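Local coordinates for alkane monooxygenase (Geobacillus thermodenitrificans, PDB 3B9O), which belongs to the luciferase-like monooxygenase family of TIM-barrel proteins and binds flavin mononucleotide, at residues A9-C14 against N37-L42; P26-H31 against Q379-G384; G114-M119 against Y169-G174; T121-T126 against E215-R220. All coordinates share one frame; numbering follows the deposited sequence.

Interaction 1: residues A9-C14 against N37-L42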
loop_
_atom_site.group_PDB
_atom_site.type_symbol
_atom_site.label_atom_id
_atom_site.label_comp_id
_atom_site.label_asym_id
_atom_site.label_seq_id
_atom_site.Cartn_x
_atom_site.Cartn_y
_atom_site.Cartn_z
ATOM N N ALA A 9 1.437 8.466 2.980
ATOM C CA ALA A 9 2.862 8.404 3.268
ATOM C C ALA A 9 3.317 6.988 2.999
ATOM O O ALA A 9 2.787 6.050 3.591
ATOM C CB ALA A 9 3.083 8.779 4.710
ATOM N N PHE A 10 4.258 6.816 2.084
ATOM C CA PHE A 10 4.736 5.485 1.707
ATOM C C PHE A 10 5.897 5.049 2.610
ATOM O O PHE A 10 6.954 5.718 2.707
ATOM C CB PHE A 10 5.170 5.454 0.246
ATOM C CG PHE A 10 5.308 4.087 -0.333
ATOM C CD1 PHE A 10 4.369 3.096 -0.069
ATOM C CD2 PHE A 10 6.372 3.797 -1.195
ATOM C CE1 PHE A 10 4.494 1.827 -0.628
ATOM C CE2 PHE A 10 6.482 2.521 -1.783
ATOM C CZ PHE A 10 5.553 1.558 -1.517
ATOM N N GLU A 11 5.711 3.906 3.253
ATOM C CA GLU A 11 6.660 3.489 4.295
ATOM C C GLU A 11 6.825 1.971 4.298
ATOM O O GLU A 11 6.090 1.256 3.633
ATOM C CB GLU A 11 6.125 4.032 5.651
ATOM C CG GLU A 11 6.998 3.982 6.868
ATOM C CD GLU A 11 8.462 4.459 6.675
ATOM O OE1 GLU A 11 9.258 3.697 6.130
ATOM O OE2 GLU A 11 8.825 5.547 7.125
ATOM N N MET A 12 7.814 1.488 5.043
ATOM C CA MET A 12 8.014 0.062 5.253
ATOM C C MET A 12 8.798 -0.102 6.551
ATOM O O MET A 12 9.724 0.678 6.829
ATOM C CB MET A 12 8.788 -0.597 4.074
ATOM C CG MET A 12 8.818 -2.152 4.131
ATOM S SD MET A 12 9.409 -2.845 2.567
ATOM C CE MET A 12 9.860 -4.483 3.109
ATOM N N ASN A 13 8.458 -1.166 7.295
ATOM C CA ASN A 13 9.071 -1.457 8.586
ATOM C C ASN A 13 10.461 -2.132 8.355
ATOM O O ASN A 13 10.655 -3.312 8.668
ATOM C CB ASN A 13 8.146 -2.379 9.394
ATOM C CG ASN A 13 8.467 -2.401 10.860
ATOM O OD1 ASN A 13 7.735 -3.021 11.649
ATOM N ND2 ASN A 13 9.534 -1.681 11.263
ATOM N N CYS A 14 11.402 -1.371 7.811
ATOM C CA CYS A 14 12.747 -1.878 7.508
ATOM C C CYS A 14 13.672 -0.698 7.361
ATOM O O CYS A 14 13.246 0.433 7.546
ATOM C CB CYS A 14 12.767 -2.731 6.229
ATOM S SG CYS A 14 12.356 -1.836 4.661
ATOM N N ASN A 37 9.075 4.748 19.212
ATOM C CA ASN A 37 8.947 6.191 19.123
ATOM C C ASN A 37 9.074 6.804 17.734
ATOM O O ASN A 37 8.473 7.837 17.494
ATOM C CB ASN A 37 9.871 6.929 20.111
ATOM C CG ASN A 37 9.553 6.615 21.561
ATOM O OD1 ASN A 37 8.403 6.401 21.946
ATOM N ND2 ASN A 37 10.596 6.601 22.390
ATOM N N TYR A 38 9.861 6.198 16.839
ATOM C CA TYR A 38 9.925 6.645 15.432
ATOM C C TYR A 38 8.506 6.599 14.825
ATOM O O TYR A 38 8.022 7.593 14.255
ATOM C CB TYR A 38 10.908 5.797 14.587
ATOM C CG TYR A 38 10.774 6.104 13.097
ATOM C CD1 TYR A 38 11.380 7.243 12.542
ATOM C CD2 TYR A 38 9.970 5.315 12.275
ATOM C CE1 TYR A 38 11.210 7.569 11.207
ATOM C CE2 TYR A 38 9.798 5.632 10.930
ATOM C CZ TYR A 38 10.423 6.746 10.412
ATOM O OH TYR A 38 10.249 7.044 9.098
ATOM N N TRP A 39 7.845 5.449 14.979
ATOM C CA TRP A 39 6.512 5.204 14.386
ATOM C C TRP A 39 5.429 6.128 14.931
ATOM O O TRP A 39 4.667 6.696 14.156
ATOM C CB TRP A 39 6.154 3.720 14.532
ATOM C CG TRP A 39 7.195 2.903 13.774
ATOM C CD1 TRP A 39 8.273 2.225 14.304
ATOM C CD2 TRP A 39 7.298 2.796 12.355
ATOM N NE1 TRP A 39 9.018 1.639 13.279
ATOM C CE2 TRP A 39 8.430 1.966 12.075
ATOM C CE3 TRP A 39 6.481 3.250 11.279
ATOM C CZ2 TRP A 39 8.800 1.621 10.760
ATOM C CZ3 TRP A 39 6.835 2.921 9.979
ATOM C CH2 TRP A 39 7.994 2.113 9.716
ATOM N N THR A 40 5.389 6.307 16.243
ATOM C CA THR A 40 4.388 7.208 16.843
ATOM C C THR A 40 4.661 8.674 16.435
ATOM O O THR A 40 3.732 9.413 16.102
ATOM C CB THR A 40 4.309 7.077 18.388
ATOM O OG1 THR A 40 5.596 7.333 18.992
ATOM C CG2 THR A 40 3.803 5.678 18.767
ATOM N N GLU A 41 5.924 9.086 16.457
ATOM C CA GLU A 41 6.289 10.456 16.019
ATOM C C GLU A 41 5.920 10.643 14.539
ATOM O O GLU A 41 5.360 11.668 14.157
ATOM C CB GLU A 41 7.779 10.667 16.203
ATOM C CG GLU A 41 8.220 10.951 17.679
ATOM C CD GLU A 41 9.718 10.677 17.904
ATOM O OE1 GLU A 41 10.495 10.661 16.927
ATOM O OE2 GLU A 41 10.100 10.451 19.081
ATOM N N LEU A 42 6.253 9.664 13.702
ATOM C CA LEU A 42 5.783 9.683 12.291
ATOM C C LEU A 42 4.251 9.891 12.145
ATOM O O LEU A 42 3.783 10.788 11.408
ATOM C CB LEU A 42 6.268 8.441 11.526
ATOM C CG LEU A 42 5.866 8.315 10.049
ATOM C CD1 LEU A 42 6.293 9.586 9.208
ATOM C CD2 LEU A 42 6.387 7.001 9.398
#

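Interaction 2: residues P26-H31 against Q379-G384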
loop_
_atom_site.group_PDB
_atom_site.type_symbol
_atom_site.label_atom_id
_atom_site.label_comp_id
_atom_site.label_asym_id
_atom_site.label_seq_id
_atom_site.Cartn_x
_atom_site.Cartn_y
_atom_site.Cartn_z
ATOM N N PRO A 26 23.318 11.926 6.414
ATOM C CA PRO A 26 23.453 12.319 7.807
ATOM C C PRO A 26 22.142 12.759 8.448
ATOM O O PRO A 26 22.075 12.868 9.677
ATOM C CB PRO A 26 24.432 13.506 7.753
ATOM C CG PRO A 26 25.008 13.501 6.429
ATOM C CD PRO A 26 24.053 12.826 5.512
ATOM N N GLU A 27 21.122 13.015 7.632
ATOM C CA GLU A 27 19.863 13.525 8.143
ATOM C C GLU A 27 18.831 12.407 8.353
ATOM O O GLU A 27 17.791 12.644 8.928
ATOM C CB GLU A 27 19.301 14.620 7.221
ATOM C CG GLU A 27 20.060 15.962 7.270
ATOM C CD GLU A 27 19.979 16.665 8.630
ATOM O OE1 GLU A 27 21.024 16.748 9.316
ATOM O OE2 GLU A 27 18.877 17.126 9.026
ATOM N N ASN A 28 19.163 11.190 7.936
ATOM C CA ASN A 28 18.207 10.097 7.837
ATOM C C ASN A 28 17.984 9.394 9.162
ATOM O O ASN A 28 18.804 9.465 10.070
ATOM C CB ASN A 28 18.708 9.093 6.771
ATOM C CG ASN A 28 17.578 8.470 5.966
ATOM O OD1 ASN A 28 17.792 7.888 4.882
ATOM N ND2 ASN A 28 16.382 8.591 6.475
ATOM N N GLN A 29 16.856 8.709 9.265
ATOM C CA GLN A 29 16.435 8.047 10.484
ATOM C C GLN A 29 15.976 6.595 10.260
ATOM O O GLN A 29 15.256 6.070 11.103
ATOM C CB GLN A 29 15.329 8.884 11.142
ATOM C CG GLN A 29 15.895 10.118 11.821
ATOM C CD GLN A 29 14.878 10.931 12.587
ATOM O OE1 GLN A 29 15.112 12.111 12.827
ATOM N NE2 GLN A 29 13.761 10.317 12.982
ATOM N N ARG A 30 16.379 5.981 9.139
ATOM C CA ARG A 30 16.055 4.588 8.805
ATOM C C ARG A 30 16.482 3.568 9.861
ATOM O O ARG A 30 15.816 2.548 10.016
ATOM C CB ARG A 30 16.687 4.136 7.465
ATOM C CG ARG A 30 16.199 4.880 6.225
ATOM C CD ARG A 30 14.697 5.121 6.225
ATOM N NE ARG A 30 13.872 3.911 6.340
ATOM C CZ ARG A 30 12.540 3.918 6.468
ATOM N NH1 ARG A 30 11.868 5.073 6.499
ATOM N NH2 ARG A 30 11.873 2.757 6.602
ATOM N N HIS A 31 17.601 3.840 10.539
ATOM C CA HIS A 31 18.075 3.005 11.646
ATOM C C HIS A 31 17.126 3.050 12.848
ATOM O O HIS A 31 17.269 2.225 13.742
ATOM C CB HIS A 31 19.513 3.401 12.060
ATOM C CG HIS A 31 19.660 4.873 12.319
ATOM N ND1 HIS A 31 19.777 5.401 13.584
ATOM C CD2 HIS A 31 19.599 5.934 11.476
ATOM C CE1 HIS A 31 19.799 6.723 13.512
ATOM N NE2 HIS A 31 19.674 7.065 12.246
ATOM N N GLN A 379 9.633 8.223 -0.051
ATOM C CA GLN A 379 10.687 8.934 0.683
ATOM C C GLN A 379 12.087 8.749 0.086
ATOM O O GLN A 379 12.448 7.656 -0.309
ATOM C CB GLN A 379 10.722 8.448 2.129
ATOM C CG GLN A 379 9.394 8.638 2.887
ATOM C CD GLN A 379 9.484 8.040 4.280
ATOM O OE1 GLN A 379 8.973 6.947 4.527
ATOM N NE2 GLN A 379 10.157 8.723 5.177
ATOM N N TYR A 380 12.861 9.827 0.053
ATOM C CA TYR A 380 14.298 9.737 -0.157
ATOM C C TYR A 380 15.031 9.801 1.181
ATOM O O TYR A 380 16.083 9.188 1.338
ATOM C CB TYR A 380 14.813 10.889 -1.020
ATOM C CG TYR A 380 14.470 10.805 -2.480
ATOM C CD1 TYR A 380 14.868 9.722 -3.259
ATOM C CD2 TYR A 380 13.803 11.852 -3.107
ATOM C CE1 TYR A 380 14.564 9.653 -4.645
ATOM C CE2 TYR A 380 13.499 11.803 -4.481
ATOM C CZ TYR A 380 13.893 10.694 -5.239
ATOM O OH TYR A 380 13.584 10.627 -6.587
ATOM N N VAL A 381 14.491 10.586 2.119
ATOM C CA VAL A 381 15.075 10.674 3.453
ATOM C C VAL A 381 13.951 10.743 4.479
ATOM O O VAL A 381 12.887 11.313 4.205
ATOM C CB VAL A 381 16.136 11.877 3.543
ATOM C CG1 VAL A 381 15.453 13.229 3.473
ATOM C CG2 VAL A 381 16.949 11.791 4.777
ATOM N N SER A 382 14.167 10.108 5.629
ATOM C CA SER A 382 13.239 10.168 6.762
ATOM C C SER A 382 13.812 11.001 7.920
ATOM O O SER A 382 14.885 10.711 8.417
ATOM C CB SER A 382 12.952 8.756 7.262
ATOM O OG SER A 382 12.466 7.957 6.191
ATOM N N PRO A 383 13.037 11.966 8.434
ATOM C CA PRO A 383 11.706 12.390 8.009
ATOM C C PRO A 383 11.682 13.567 7.024
ATOM O O PRO A 383 10.611 14.107 6.781
ATOM C CB PRO A 383 11.072 12.838 9.340
ATOM C CG PRO A 383 12.233 13.481 10.047
ATOM C CD PRO A 383 13.443 12.633 9.682
ATOM N N GLY A 384 12.841 13.940 6.473
ATOM C CA GLY A 384 12.969 15.111 5.625
ATOM C C GLY A 384 11.974 15.164 4.463
ATOM O O GLY A 384 11.342 16.206 4.232
HETATM O O HOH W 1 15.578 13.497 6.989
#

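Interaction 3: residues G114-M119 against Y169-G174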
loop_
_atom_site.group_PDB
_atom_site.type_symbol
_atom_site.label_atom_id
_atom_site.label_comp_id
_atom_site.label_asym_id
_atom_site.label_seq_id
_atom_site.Cartn_x
_atom_site.Cartn_y
_atom_site.Cartn_z
ATOM N N GLY A 114 -6.965 -16.571 10.467
ATOM C CA GLY A 114 -6.117 -15.814 11.399
ATOM C C GLY A 114 -6.000 -14.354 10.969
ATOM O O GLY A 114 -6.086 -13.445 11.809
ATOM N N HIS A 115 -5.841 -14.133 9.660
ATOM C CA HIS A 115 -5.866 -12.803 9.098
ATOM C C HIS A 115 -7.185 -12.060 9.339
ATOM O O HIS A 115 -7.200 -10.846 9.613
ATOM C CB HIS A 115 -5.562 -12.804 7.598
ATOM C CG HIS A 115 -5.338 -11.428 7.053
ATOM N ND1 HIS A 115 -6.120 -10.880 6.061
ATOM C CD2 HIS A 115 -4.462 -10.462 7.424
ATOM C CE1 HIS A 115 -5.700 -9.656 5.804
ATOM N NE2 HIS A 115 -4.696 -9.379 6.620
ATOM N N ALA A 116 -8.304 -12.767 9.216
ATOM C CA ALA A 116 -9.575 -12.106 9.367
ATOM C C ALA A 116 -9.733 -11.542 10.776
ATOM O O ALA A 116 -10.187 -10.406 10.936
ATOM C CB ALA A 116 -10.749 -13.059 9.009
ATOM N N ARG A 117 -9.356 -12.329 11.777
ATOM C CA ARG A 117 -9.403 -11.892 13.171
ATOM C C ARG A 117 -8.428 -10.713 13.389
ATOM O O ARG A 117 -8.789 -9.778 14.079
ATOM C CB ARG A 117 -9.071 -13.005 14.160
ATOM C CG ARG A 117 -9.137 -12.509 15.643
ATOM C CD ARG A 117 -9.004 -13.614 16.658
ATOM N NE ARG A 117 -7.599 -13.963 16.800
ATOM C CZ ARG A 117 -7.075 -14.525 17.876
ATOM N NH1 ARG A 117 -7.857 -14.844 18.910
ATOM N NH2 ARG A 117 -5.779 -14.792 17.904
ATOM N N ARG A 118 -7.221 -10.777 12.830
ATOM C CA ARG A 118 -6.252 -9.665 12.966
ATOM C C ARG A 118 -6.806 -8.338 12.427
ATOM O O ARG A 118 -6.666 -7.278 13.076
ATOM C CB ARG A 118 -4.894 -9.961 12.270
ATOM C CG ARG A 118 -3.974 -10.944 13.049
ATOM C CD ARG A 118 -2.600 -10.981 12.406
ATOM N NE ARG A 118 -1.829 -12.063 13.022
ATOM C CZ ARG A 118 -1.856 -13.330 12.637
ATOM N NH1 ARG A 118 -2.576 -13.706 11.578
ATOM N NH2 ARG A 118 -1.135 -14.220 13.309
ATOM N N MET A 119 -7.386 -8.387 11.225
ATOM C CA MET A 119 -7.947 -7.192 10.577
ATOM C C MET A 119 -9.187 -6.690 11.302
ATOM O O MET A 119 -9.375 -5.483 11.443
ATOM C CB MET A 119 -8.273 -7.454 9.098
ATOM C CG MET A 119 -7.046 -7.728 8.235
ATOM S SD MET A 119 -5.806 -6.414 8.327
ATOM C CE MET A 119 -4.676 -7.081 9.445
ATOM N N TYR A 169 -14.241 -11.875 3.135
ATOM C CA TYR A 169 -15.558 -11.204 2.963
ATOM C C TYR A 169 -16.683 -11.942 3.709
ATOM O O TYR A 169 -17.480 -11.309 4.400
ATOM C CB TYR A 169 -15.990 -11.101 1.485
ATOM C CG TYR A 169 -15.124 -10.277 0.551
ATOM C CD1 TYR A 169 -15.062 -10.608 -0.809
ATOM C CD2 TYR A 169 -14.367 -9.173 1.009
ATOM C CE1 TYR A 169 -14.298 -9.875 -1.710
ATOM C CE2 TYR A 169 -13.586 -8.408 0.102
ATOM C CZ TYR A 169 -13.555 -8.789 -1.251
ATOM O OH TYR A 169 -12.817 -8.065 -2.149
ATOM N N LYS A 170 -16.763 -13.279 3.571
ATOM C CA LYS A 170 -17.805 -14.043 4.311
ATOM C C LYS A 170 -17.703 -13.855 5.827
ATOM O O LYS A 170 -18.685 -13.570 6.474
ATOM C CB LYS A 170 -17.750 -15.521 3.970
ATOM C CG LYS A 170 -18.212 -15.832 2.520
ATOM C CD LYS A 170 -17.752 -17.245 2.122
ATOM C CE LYS A 170 -18.170 -17.457 0.670
ATOM N NZ LYS A 170 -18.104 -18.869 0.290
ATOM N N LEU A 171 -16.505 -14.005 6.371
ATOM C CA LEU A 171 -16.245 -13.726 7.802
ATOM C C LEU A 171 -16.631 -12.311 8.256
ATOM O O LEU A 171 -17.350 -12.103 9.245
ATOM C CB LEU A 171 -14.761 -14.040 8.141
ATOM C CG LEU A 171 -14.325 -15.507 7.954
ATOM C CD1 LEU A 171 -12.815 -15.664 8.078
ATOM C CD2 LEU A 171 -15.082 -16.459 8.961
ATOM N N TRP A 172 -16.162 -11.329 7.509
ATOM C CA TRP A 172 -16.323 -9.940 7.888
ATOM C C TRP A 172 -17.722 -9.361 7.716
ATOM O O TRP A 172 -18.114 -8.518 8.497
ATOM C CB TRP A 172 -15.344 -9.078 7.094
ATOM C CG TRP A 172 -13.906 -9.261 7.481
ATOM C CD1 TRP A 172 -13.427 -9.544 8.725
ATOM C CD2 TRP A 172 -12.761 -9.055 6.640
ATOM N NE1 TRP A 172 -12.050 -9.583 8.701
ATOM C CE2 TRP A 172 -11.612 -9.262 7.443
ATOM C CE3 TRP A 172 -12.592 -8.735 5.273
ATOM C CZ2 TRP A 172 -10.309 -9.200 6.920
ATOM C CZ3 TRP A 172 -11.311 -8.654 4.751
ATOM C CH2 TRP A 172 -10.172 -8.881 5.580
ATOM N N GLU A 173 -18.433 -9.808 6.676
ATOM C CA GLU A 173 -19.695 -9.220 6.235
ATOM C C GLU A 173 -20.876 -10.101 6.568
ATOM O O GLU A 173 -21.966 -9.601 6.810
ATOM C CB GLU A 173 -19.715 -9.012 4.711
ATOM C CG GLU A 173 -18.628 -8.051 4.141
ATOM C CD GLU A 173 -18.878 -6.606 4.552
ATOM O OE1 GLU A 173 -17.893 -5.870 4.702
ATOM O OE2 GLU A 173 -20.050 -6.222 4.717
ATOM N N GLY A 174 -20.667 -11.402 6.549
ATOM C CA GLY A 174 -21.815 -12.329 6.630
ATOM C C GLY A 174 -21.978 -13.182 7.895
ATOM O O GLY A 174 -23.078 -13.700 8.194
#

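Interaction 4: residues T121-T126 against E215-R220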
loop_
_atom_site.group_PDB
_atom_site.type_symbol
_atom_site.label_atom_id
_atom_site.label_comp_id
_atom_site.label_asym_id
_atom_site.label_seq_id
_atom_site.Cartn_x
_atom_site.Cartn_y
_atom_site.Cartn_z
ATOM N N THR A 121 -9.671 -7.025 14.433
ATOM C CA THR A 121 -9.105 -6.484 15.679
ATOM C C THR A 121 -8.599 -5.051 15.454
ATOM O O THR A 121 -8.951 -4.152 16.216
ATOM C CB THR A 121 -7.977 -7.403 16.261
ATOM O OG1 THR A 121 -8.535 -8.691 16.571
ATOM C CG2 THR A 121 -7.376 -6.782 17.547
ATOM N N LEU A 122 -7.826 -4.843 14.390
ATOM C CA LEU A 122 -7.363 -3.491 14.071
ATOM C C LEU A 122 -8.516 -2.583 13.678
ATOM O O LEU A 122 -8.486 -1.414 14.004
ATOM C CB LEU A 122 -6.283 -3.487 12.996
ATOM C CG LEU A 122 -5.005 -4.264 13.341
ATOM C CD1 LEU A 122 -4.058 -4.400 12.095
ATOM C CD2 LEU A 122 -4.257 -3.620 14.564
ATOM N N ASP A 123 -9.523 -3.105 12.972
ATOM C CA ASP A 123 -10.678 -2.282 12.639
ATOM C C ASP A 123 -11.399 -1.753 13.902
ATOM O O ASP A 123 -11.863 -0.610 13.918
ATOM C CB ASP A 123 -11.672 -3.021 11.713
ATOM C CG ASP A 123 -12.646 -2.049 11.026
ATOM O OD1 ASP A 123 -12.137 -1.053 10.516
ATOM O OD2 ASP A 123 -13.882 -2.303 10.945
ATOM N N HIS A 124 -11.529 -2.609 14.923
ATOM C CA HIS A 124 -12.007 -2.169 16.255
ATOM C C HIS A 124 -11.023 -1.186 16.912
ATOM O O HIS A 124 -11.428 -0.057 17.306
ATOM C CB HIS A 124 -12.190 -3.372 17.209
ATOM C CG HIS A 124 -13.417 -4.188 16.928
ATOM N ND1 HIS A 124 -14.688 -3.657 16.998
ATOM C CD2 HIS A 124 -13.569 -5.489 16.579
ATOM C CE1 HIS A 124 -15.571 -4.592 16.689
ATOM N NE2 HIS A 124 -14.920 -5.706 16.402
ATOM N N LEU A 125 -9.767 -1.602 17.065
ATOM C CA LEU A 125 -8.797 -0.807 17.885
ATOM C C LEU A 125 -8.618 0.613 17.255
ATOM O O LEU A 125 -8.618 1.628 17.969
ATOM C CB LEU A 125 -7.461 -1.539 17.998
ATOM C CG LEU A 125 -7.520 -2.848 18.805
ATOM C CD1 LEU A 125 -6.101 -3.491 18.767
ATOM C CD2 LEU A 125 -8.101 -2.573 20.213
ATOM N N THR A 126 -8.554 0.668 15.919
ATOM C CA THR A 126 -8.388 1.932 15.169
ATOM C C THR A 126 -9.687 2.688 14.922
ATOM O O THR A 126 -9.655 3.799 14.352
ATOM C CB THR A 126 -7.720 1.735 13.774
ATOM O OG1 THR A 126 -8.654 1.068 12.902
ATOM C CG2 THR A 126 -6.444 0.925 13.909
ATOM N N GLU A 215 -16.810 -9.729 16.551
ATOM C CA GLU A 215 -18.085 -9.055 16.365
ATOM C C GLU A 215 -17.915 -7.986 15.295
ATOM O O GLU A 215 -16.763 -7.582 15.033
ATOM C CB GLU A 215 -18.585 -8.458 17.664
ATOM C CG GLU A 215 -17.808 -7.174 18.150
ATOM C CD GLU A 215 -18.357 -6.703 19.488
ATOM O OE1 GLU A 215 -19.332 -5.916 19.436
ATOM O OE2 GLU A 215 -17.837 -7.128 20.572
ATOM N N PRO A 216 -19.041 -7.551 14.657
ATOM C CA PRO A 216 -18.965 -6.463 13.644
ATOM C C PRO A 216 -18.202 -5.199 14.130
ATOM O O PRO A 216 -18.439 -4.682 15.243
ATOM C CB PRO A 216 -20.434 -6.158 13.307
ATOM C CG PRO A 216 -21.160 -7.456 13.585
ATOM C CD PRO A 216 -20.414 -8.091 14.788
ATOM N N SER A 217 -17.275 -4.753 13.278
ATOM C CA SER A 217 -16.419 -3.603 13.592
ATOM C C SER A 217 -16.905 -2.463 12.681
ATOM O O SER A 217 -17.776 -2.744 11.796
ATOM C CB SER A 217 -14.976 -3.995 13.348
ATOM O OG SER A 217 -14.796 -4.291 11.953
ATOM N N PRO A 218 -16.408 -1.200 12.871
ATOM C CA PRO A 218 -16.965 -0.045 12.129
ATOM C C PRO A 218 -17.033 -0.186 10.602
ATOM O O PRO A 218 -18.059 0.091 10.022
ATOM C CB PRO A 218 -16.039 1.122 12.570
ATOM C CG PRO A 218 -15.701 0.732 13.969
ATOM C CD PRO A 218 -15.347 -0.729 13.804
ATOM N N GLN A 219 -15.955 -0.640 9.973
ATOM C CA GLN A 219 -15.909 -0.847 8.528
ATOM C C GLN A 219 -16.306 -2.245 8.079
ATOM O O GLN A 219 -16.563 -2.449 6.877
ATOM C CB GLN A 219 -14.495 -0.591 8.037
ATOM C CG GLN A 219 -14.064 0.851 8.169
ATOM C CD GLN A 219 -12.712 1.131 7.536
ATOM O OE1 GLN A 219 -11.695 0.564 7.929
ATOM N NE2 GLN A 219 -12.689 2.042 6.618
ATOM N N ARG A 220 -16.258 -3.190 9.024
ATOM C CA ARG A 220 -16.319 -4.642 8.811
ATOM C C ARG A 220 -15.164 -5.153 7.954
ATOM O O ARG A 220 -14.257 -5.770 8.496
ATOM C CB ARG A 220 -17.696 -5.137 8.292
ATOM C CG ARG A 220 -18.887 -5.080 9.320
ATOM C CD ARG A 220 -20.075 -5.683 8.535
ATOM N NE ARG A 220 -21.286 -5.960 9.296
ATOM C CZ ARG A 220 -21.563 -7.132 9.861
ATOM N NH1 ARG A 220 -20.694 -8.130 9.795
ATOM N NH2 ARG A 220 -22.725 -7.305 10.496
#

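Interaction 1: residues A9-C14 against N37-L42
E11 on the barrel strand 6-12 meets Y38, W39 and L42 on helix 36-48, the helix that follows it in this TIM barrel; the two short axes run antiparallel at 171°, 12.2 Å apart. Polar contacts come first. Y38 OH donates to E11 OE2 across 2.9 Å, approaching on the syn side but 29° out of the carboxylate plane, while OE2 lies at the edge of the tyrosine ring. The other oxygen, OE1, takes M12 N on its anti lone pair (2.9 Å) and forms a salt bridge with R30. Van der Waals contacts add to these. With CG of E11 anti to its nitrogen (chi1 -169°) and the chain bent at the next bond, E11 CG sits 3.3 Å from W39 CZ3, near the plane of the indole at its edge. The carbonyl M12 O meets the same edge, 3.7 Å from W39 CH2, and L42 CD2 lies 3.6 Å from E11 OE2. Y38 CD2 covers one indole face over its centre, and W39 NE1 turns to Y33 O. A buried carboxylate thus has three donors, one of them charged, which together would probably fix its rotation, joining strand, helix and the R30 loop.

Interaction 2: residues P26-H31 against Q379-G384
N28, Q29 and R30 pack against V381, S382 and P383 where two loops at the C-terminal ends of neighbouring parallel strands, 6-12 and 374-378, meet on the TIM barrel. Each pair has its own orientation. N28 and V381 slide past each other in opposite directions, with N28 CG 3.6 Å from V381 CG2, the methyl that stands anti to the valine nitrogen. Q29 passes obliquely by the proline, its extended chain bringing Q29 CD to 3.7 Å from P383 CD. The peptide before P383 is cis. R30 is bent at both chi2 (-42°) and chi3 (-57°), which folds the guanidinium back so that its edge faces the serine. R30 NH1 donates to S382 OG over 3.0 Å with an N-H...O angle of 153°, and the hydroxyl oxygen lies almost exactly in the guanidinium plane. The rest of that guanidinium is held by E11 and by the carbonyls of C14 and V15, so S382 is one partner among several that fix its position. Backbone packing adds a CA-H...O contact, N28 CA to S382 O at 3.4 Å. P383 occupies the N-cap position of helix 384-399, and at that helix start a water bridges the loops, donating to E27 O at 3.1 Å and accepting from G384 N at 2.8 Å.

Interaction 3: residues G114-M119 against Y169-G174
A116 and L171 make the apolar centre, where two outer helices of the TIM barrel, 112-125 and 154-174, pack against each other. A116 CB and L171 CD1 are 3.5 Å apart, tighter than usual for two carbons, and the CA atoms of the same two residues come to 7.0 Å, the closest CA pair of the two segments. Around this point the short axes cross at -38° with a closest distance of 10.0 Å, so the helices run in broadly the same direction. Next to the alanine lies the indole of W172. Its CG is anti to the carbonyl carbon (chi1 -70°), and the ring reaches across to the other helix, where it lies alongside M119, both side chains pointing the same way. W172 CZ2 touches M119 CB at 3.5 Å. Within helix 112-125, M119 CG lies over one face of the H115 imidazole, offset toward the rim of the ring; that ring also stacks on F105 and meets W132 edge-to-face, tying the helix to the barrel wall. All the touching residues are buried. At the polar edge of the contact, the indole nitrogen finds an acceptor in the opposing helix backbone: W172 NE1 donates to A116 O over 3.0 Å, nearly straight at 174°, with the oxygen almost in the indole plane and the donor tilted out of the carbonyl plane.

Interaction 4: residues T121-T126 against E215-R220
H124 and S217 form the closest CA pair, 5.3 Å apart, where the C-terminal end of helix 112-125 in the TIM barrel meets the irregular loop that leads into strand 223-227. D123 and H124, consecutive on the helix, grip that loop in two different ways. The aspartate has CG anti to its nitrogen (chi1 -163°), which carries the carboxylate into the turn formed by S217 to R220. There D123 OD2 accepts from Q219 N at 2.8 Å on its syn lone pair and, weakly, from R220 N at 3.2 Å. S217 OG is also placed as a donor to D123 OD2, though the modelled distance is so short that its length is doubtful. P218 CD packs on the helix backbone, 3.5 Å from D123 O. R423 bonds the carbonyls of S217 and P218, while the guanidinium of R220 forms a salt bridge with D178. H124 works with both face and edge. S217 CB sits over its ring in a CH-pi contact, 3.5 Å from the ring centroid and 13° off the normal. At the edge, H124 CE1 lies 3.2 Å from P216 O, and H124 NE2 donates to E215 O over 3.0 Å at 150°, reaching that oxygen from above the carbonyl plane.

The four contacts fall into two touching pairs. Interactions 1 and 2, with centres 11 Å apart, share a salt bridge, E11 OE1 to R30 NH2 at 2.8 Å, so the arginine that bonds S382 also holds the carboxylate facing Y38. Interactions 3 and 4 both use helix 112-125; their centres are 10 Å apart, and W172 O probably accepts a hydrogen bond from R220 NH1 at 2.9 Å. The pairs themselves are distant: centres of interactions 2 and 3 are 36 Å apart, on opposite sides of the chain's centre. The M12 side chain of interaction 1 is about 6 Å from the flavin mononucleotide, against about 12 Å for the R30 side chain and about 13 Å for that of H115.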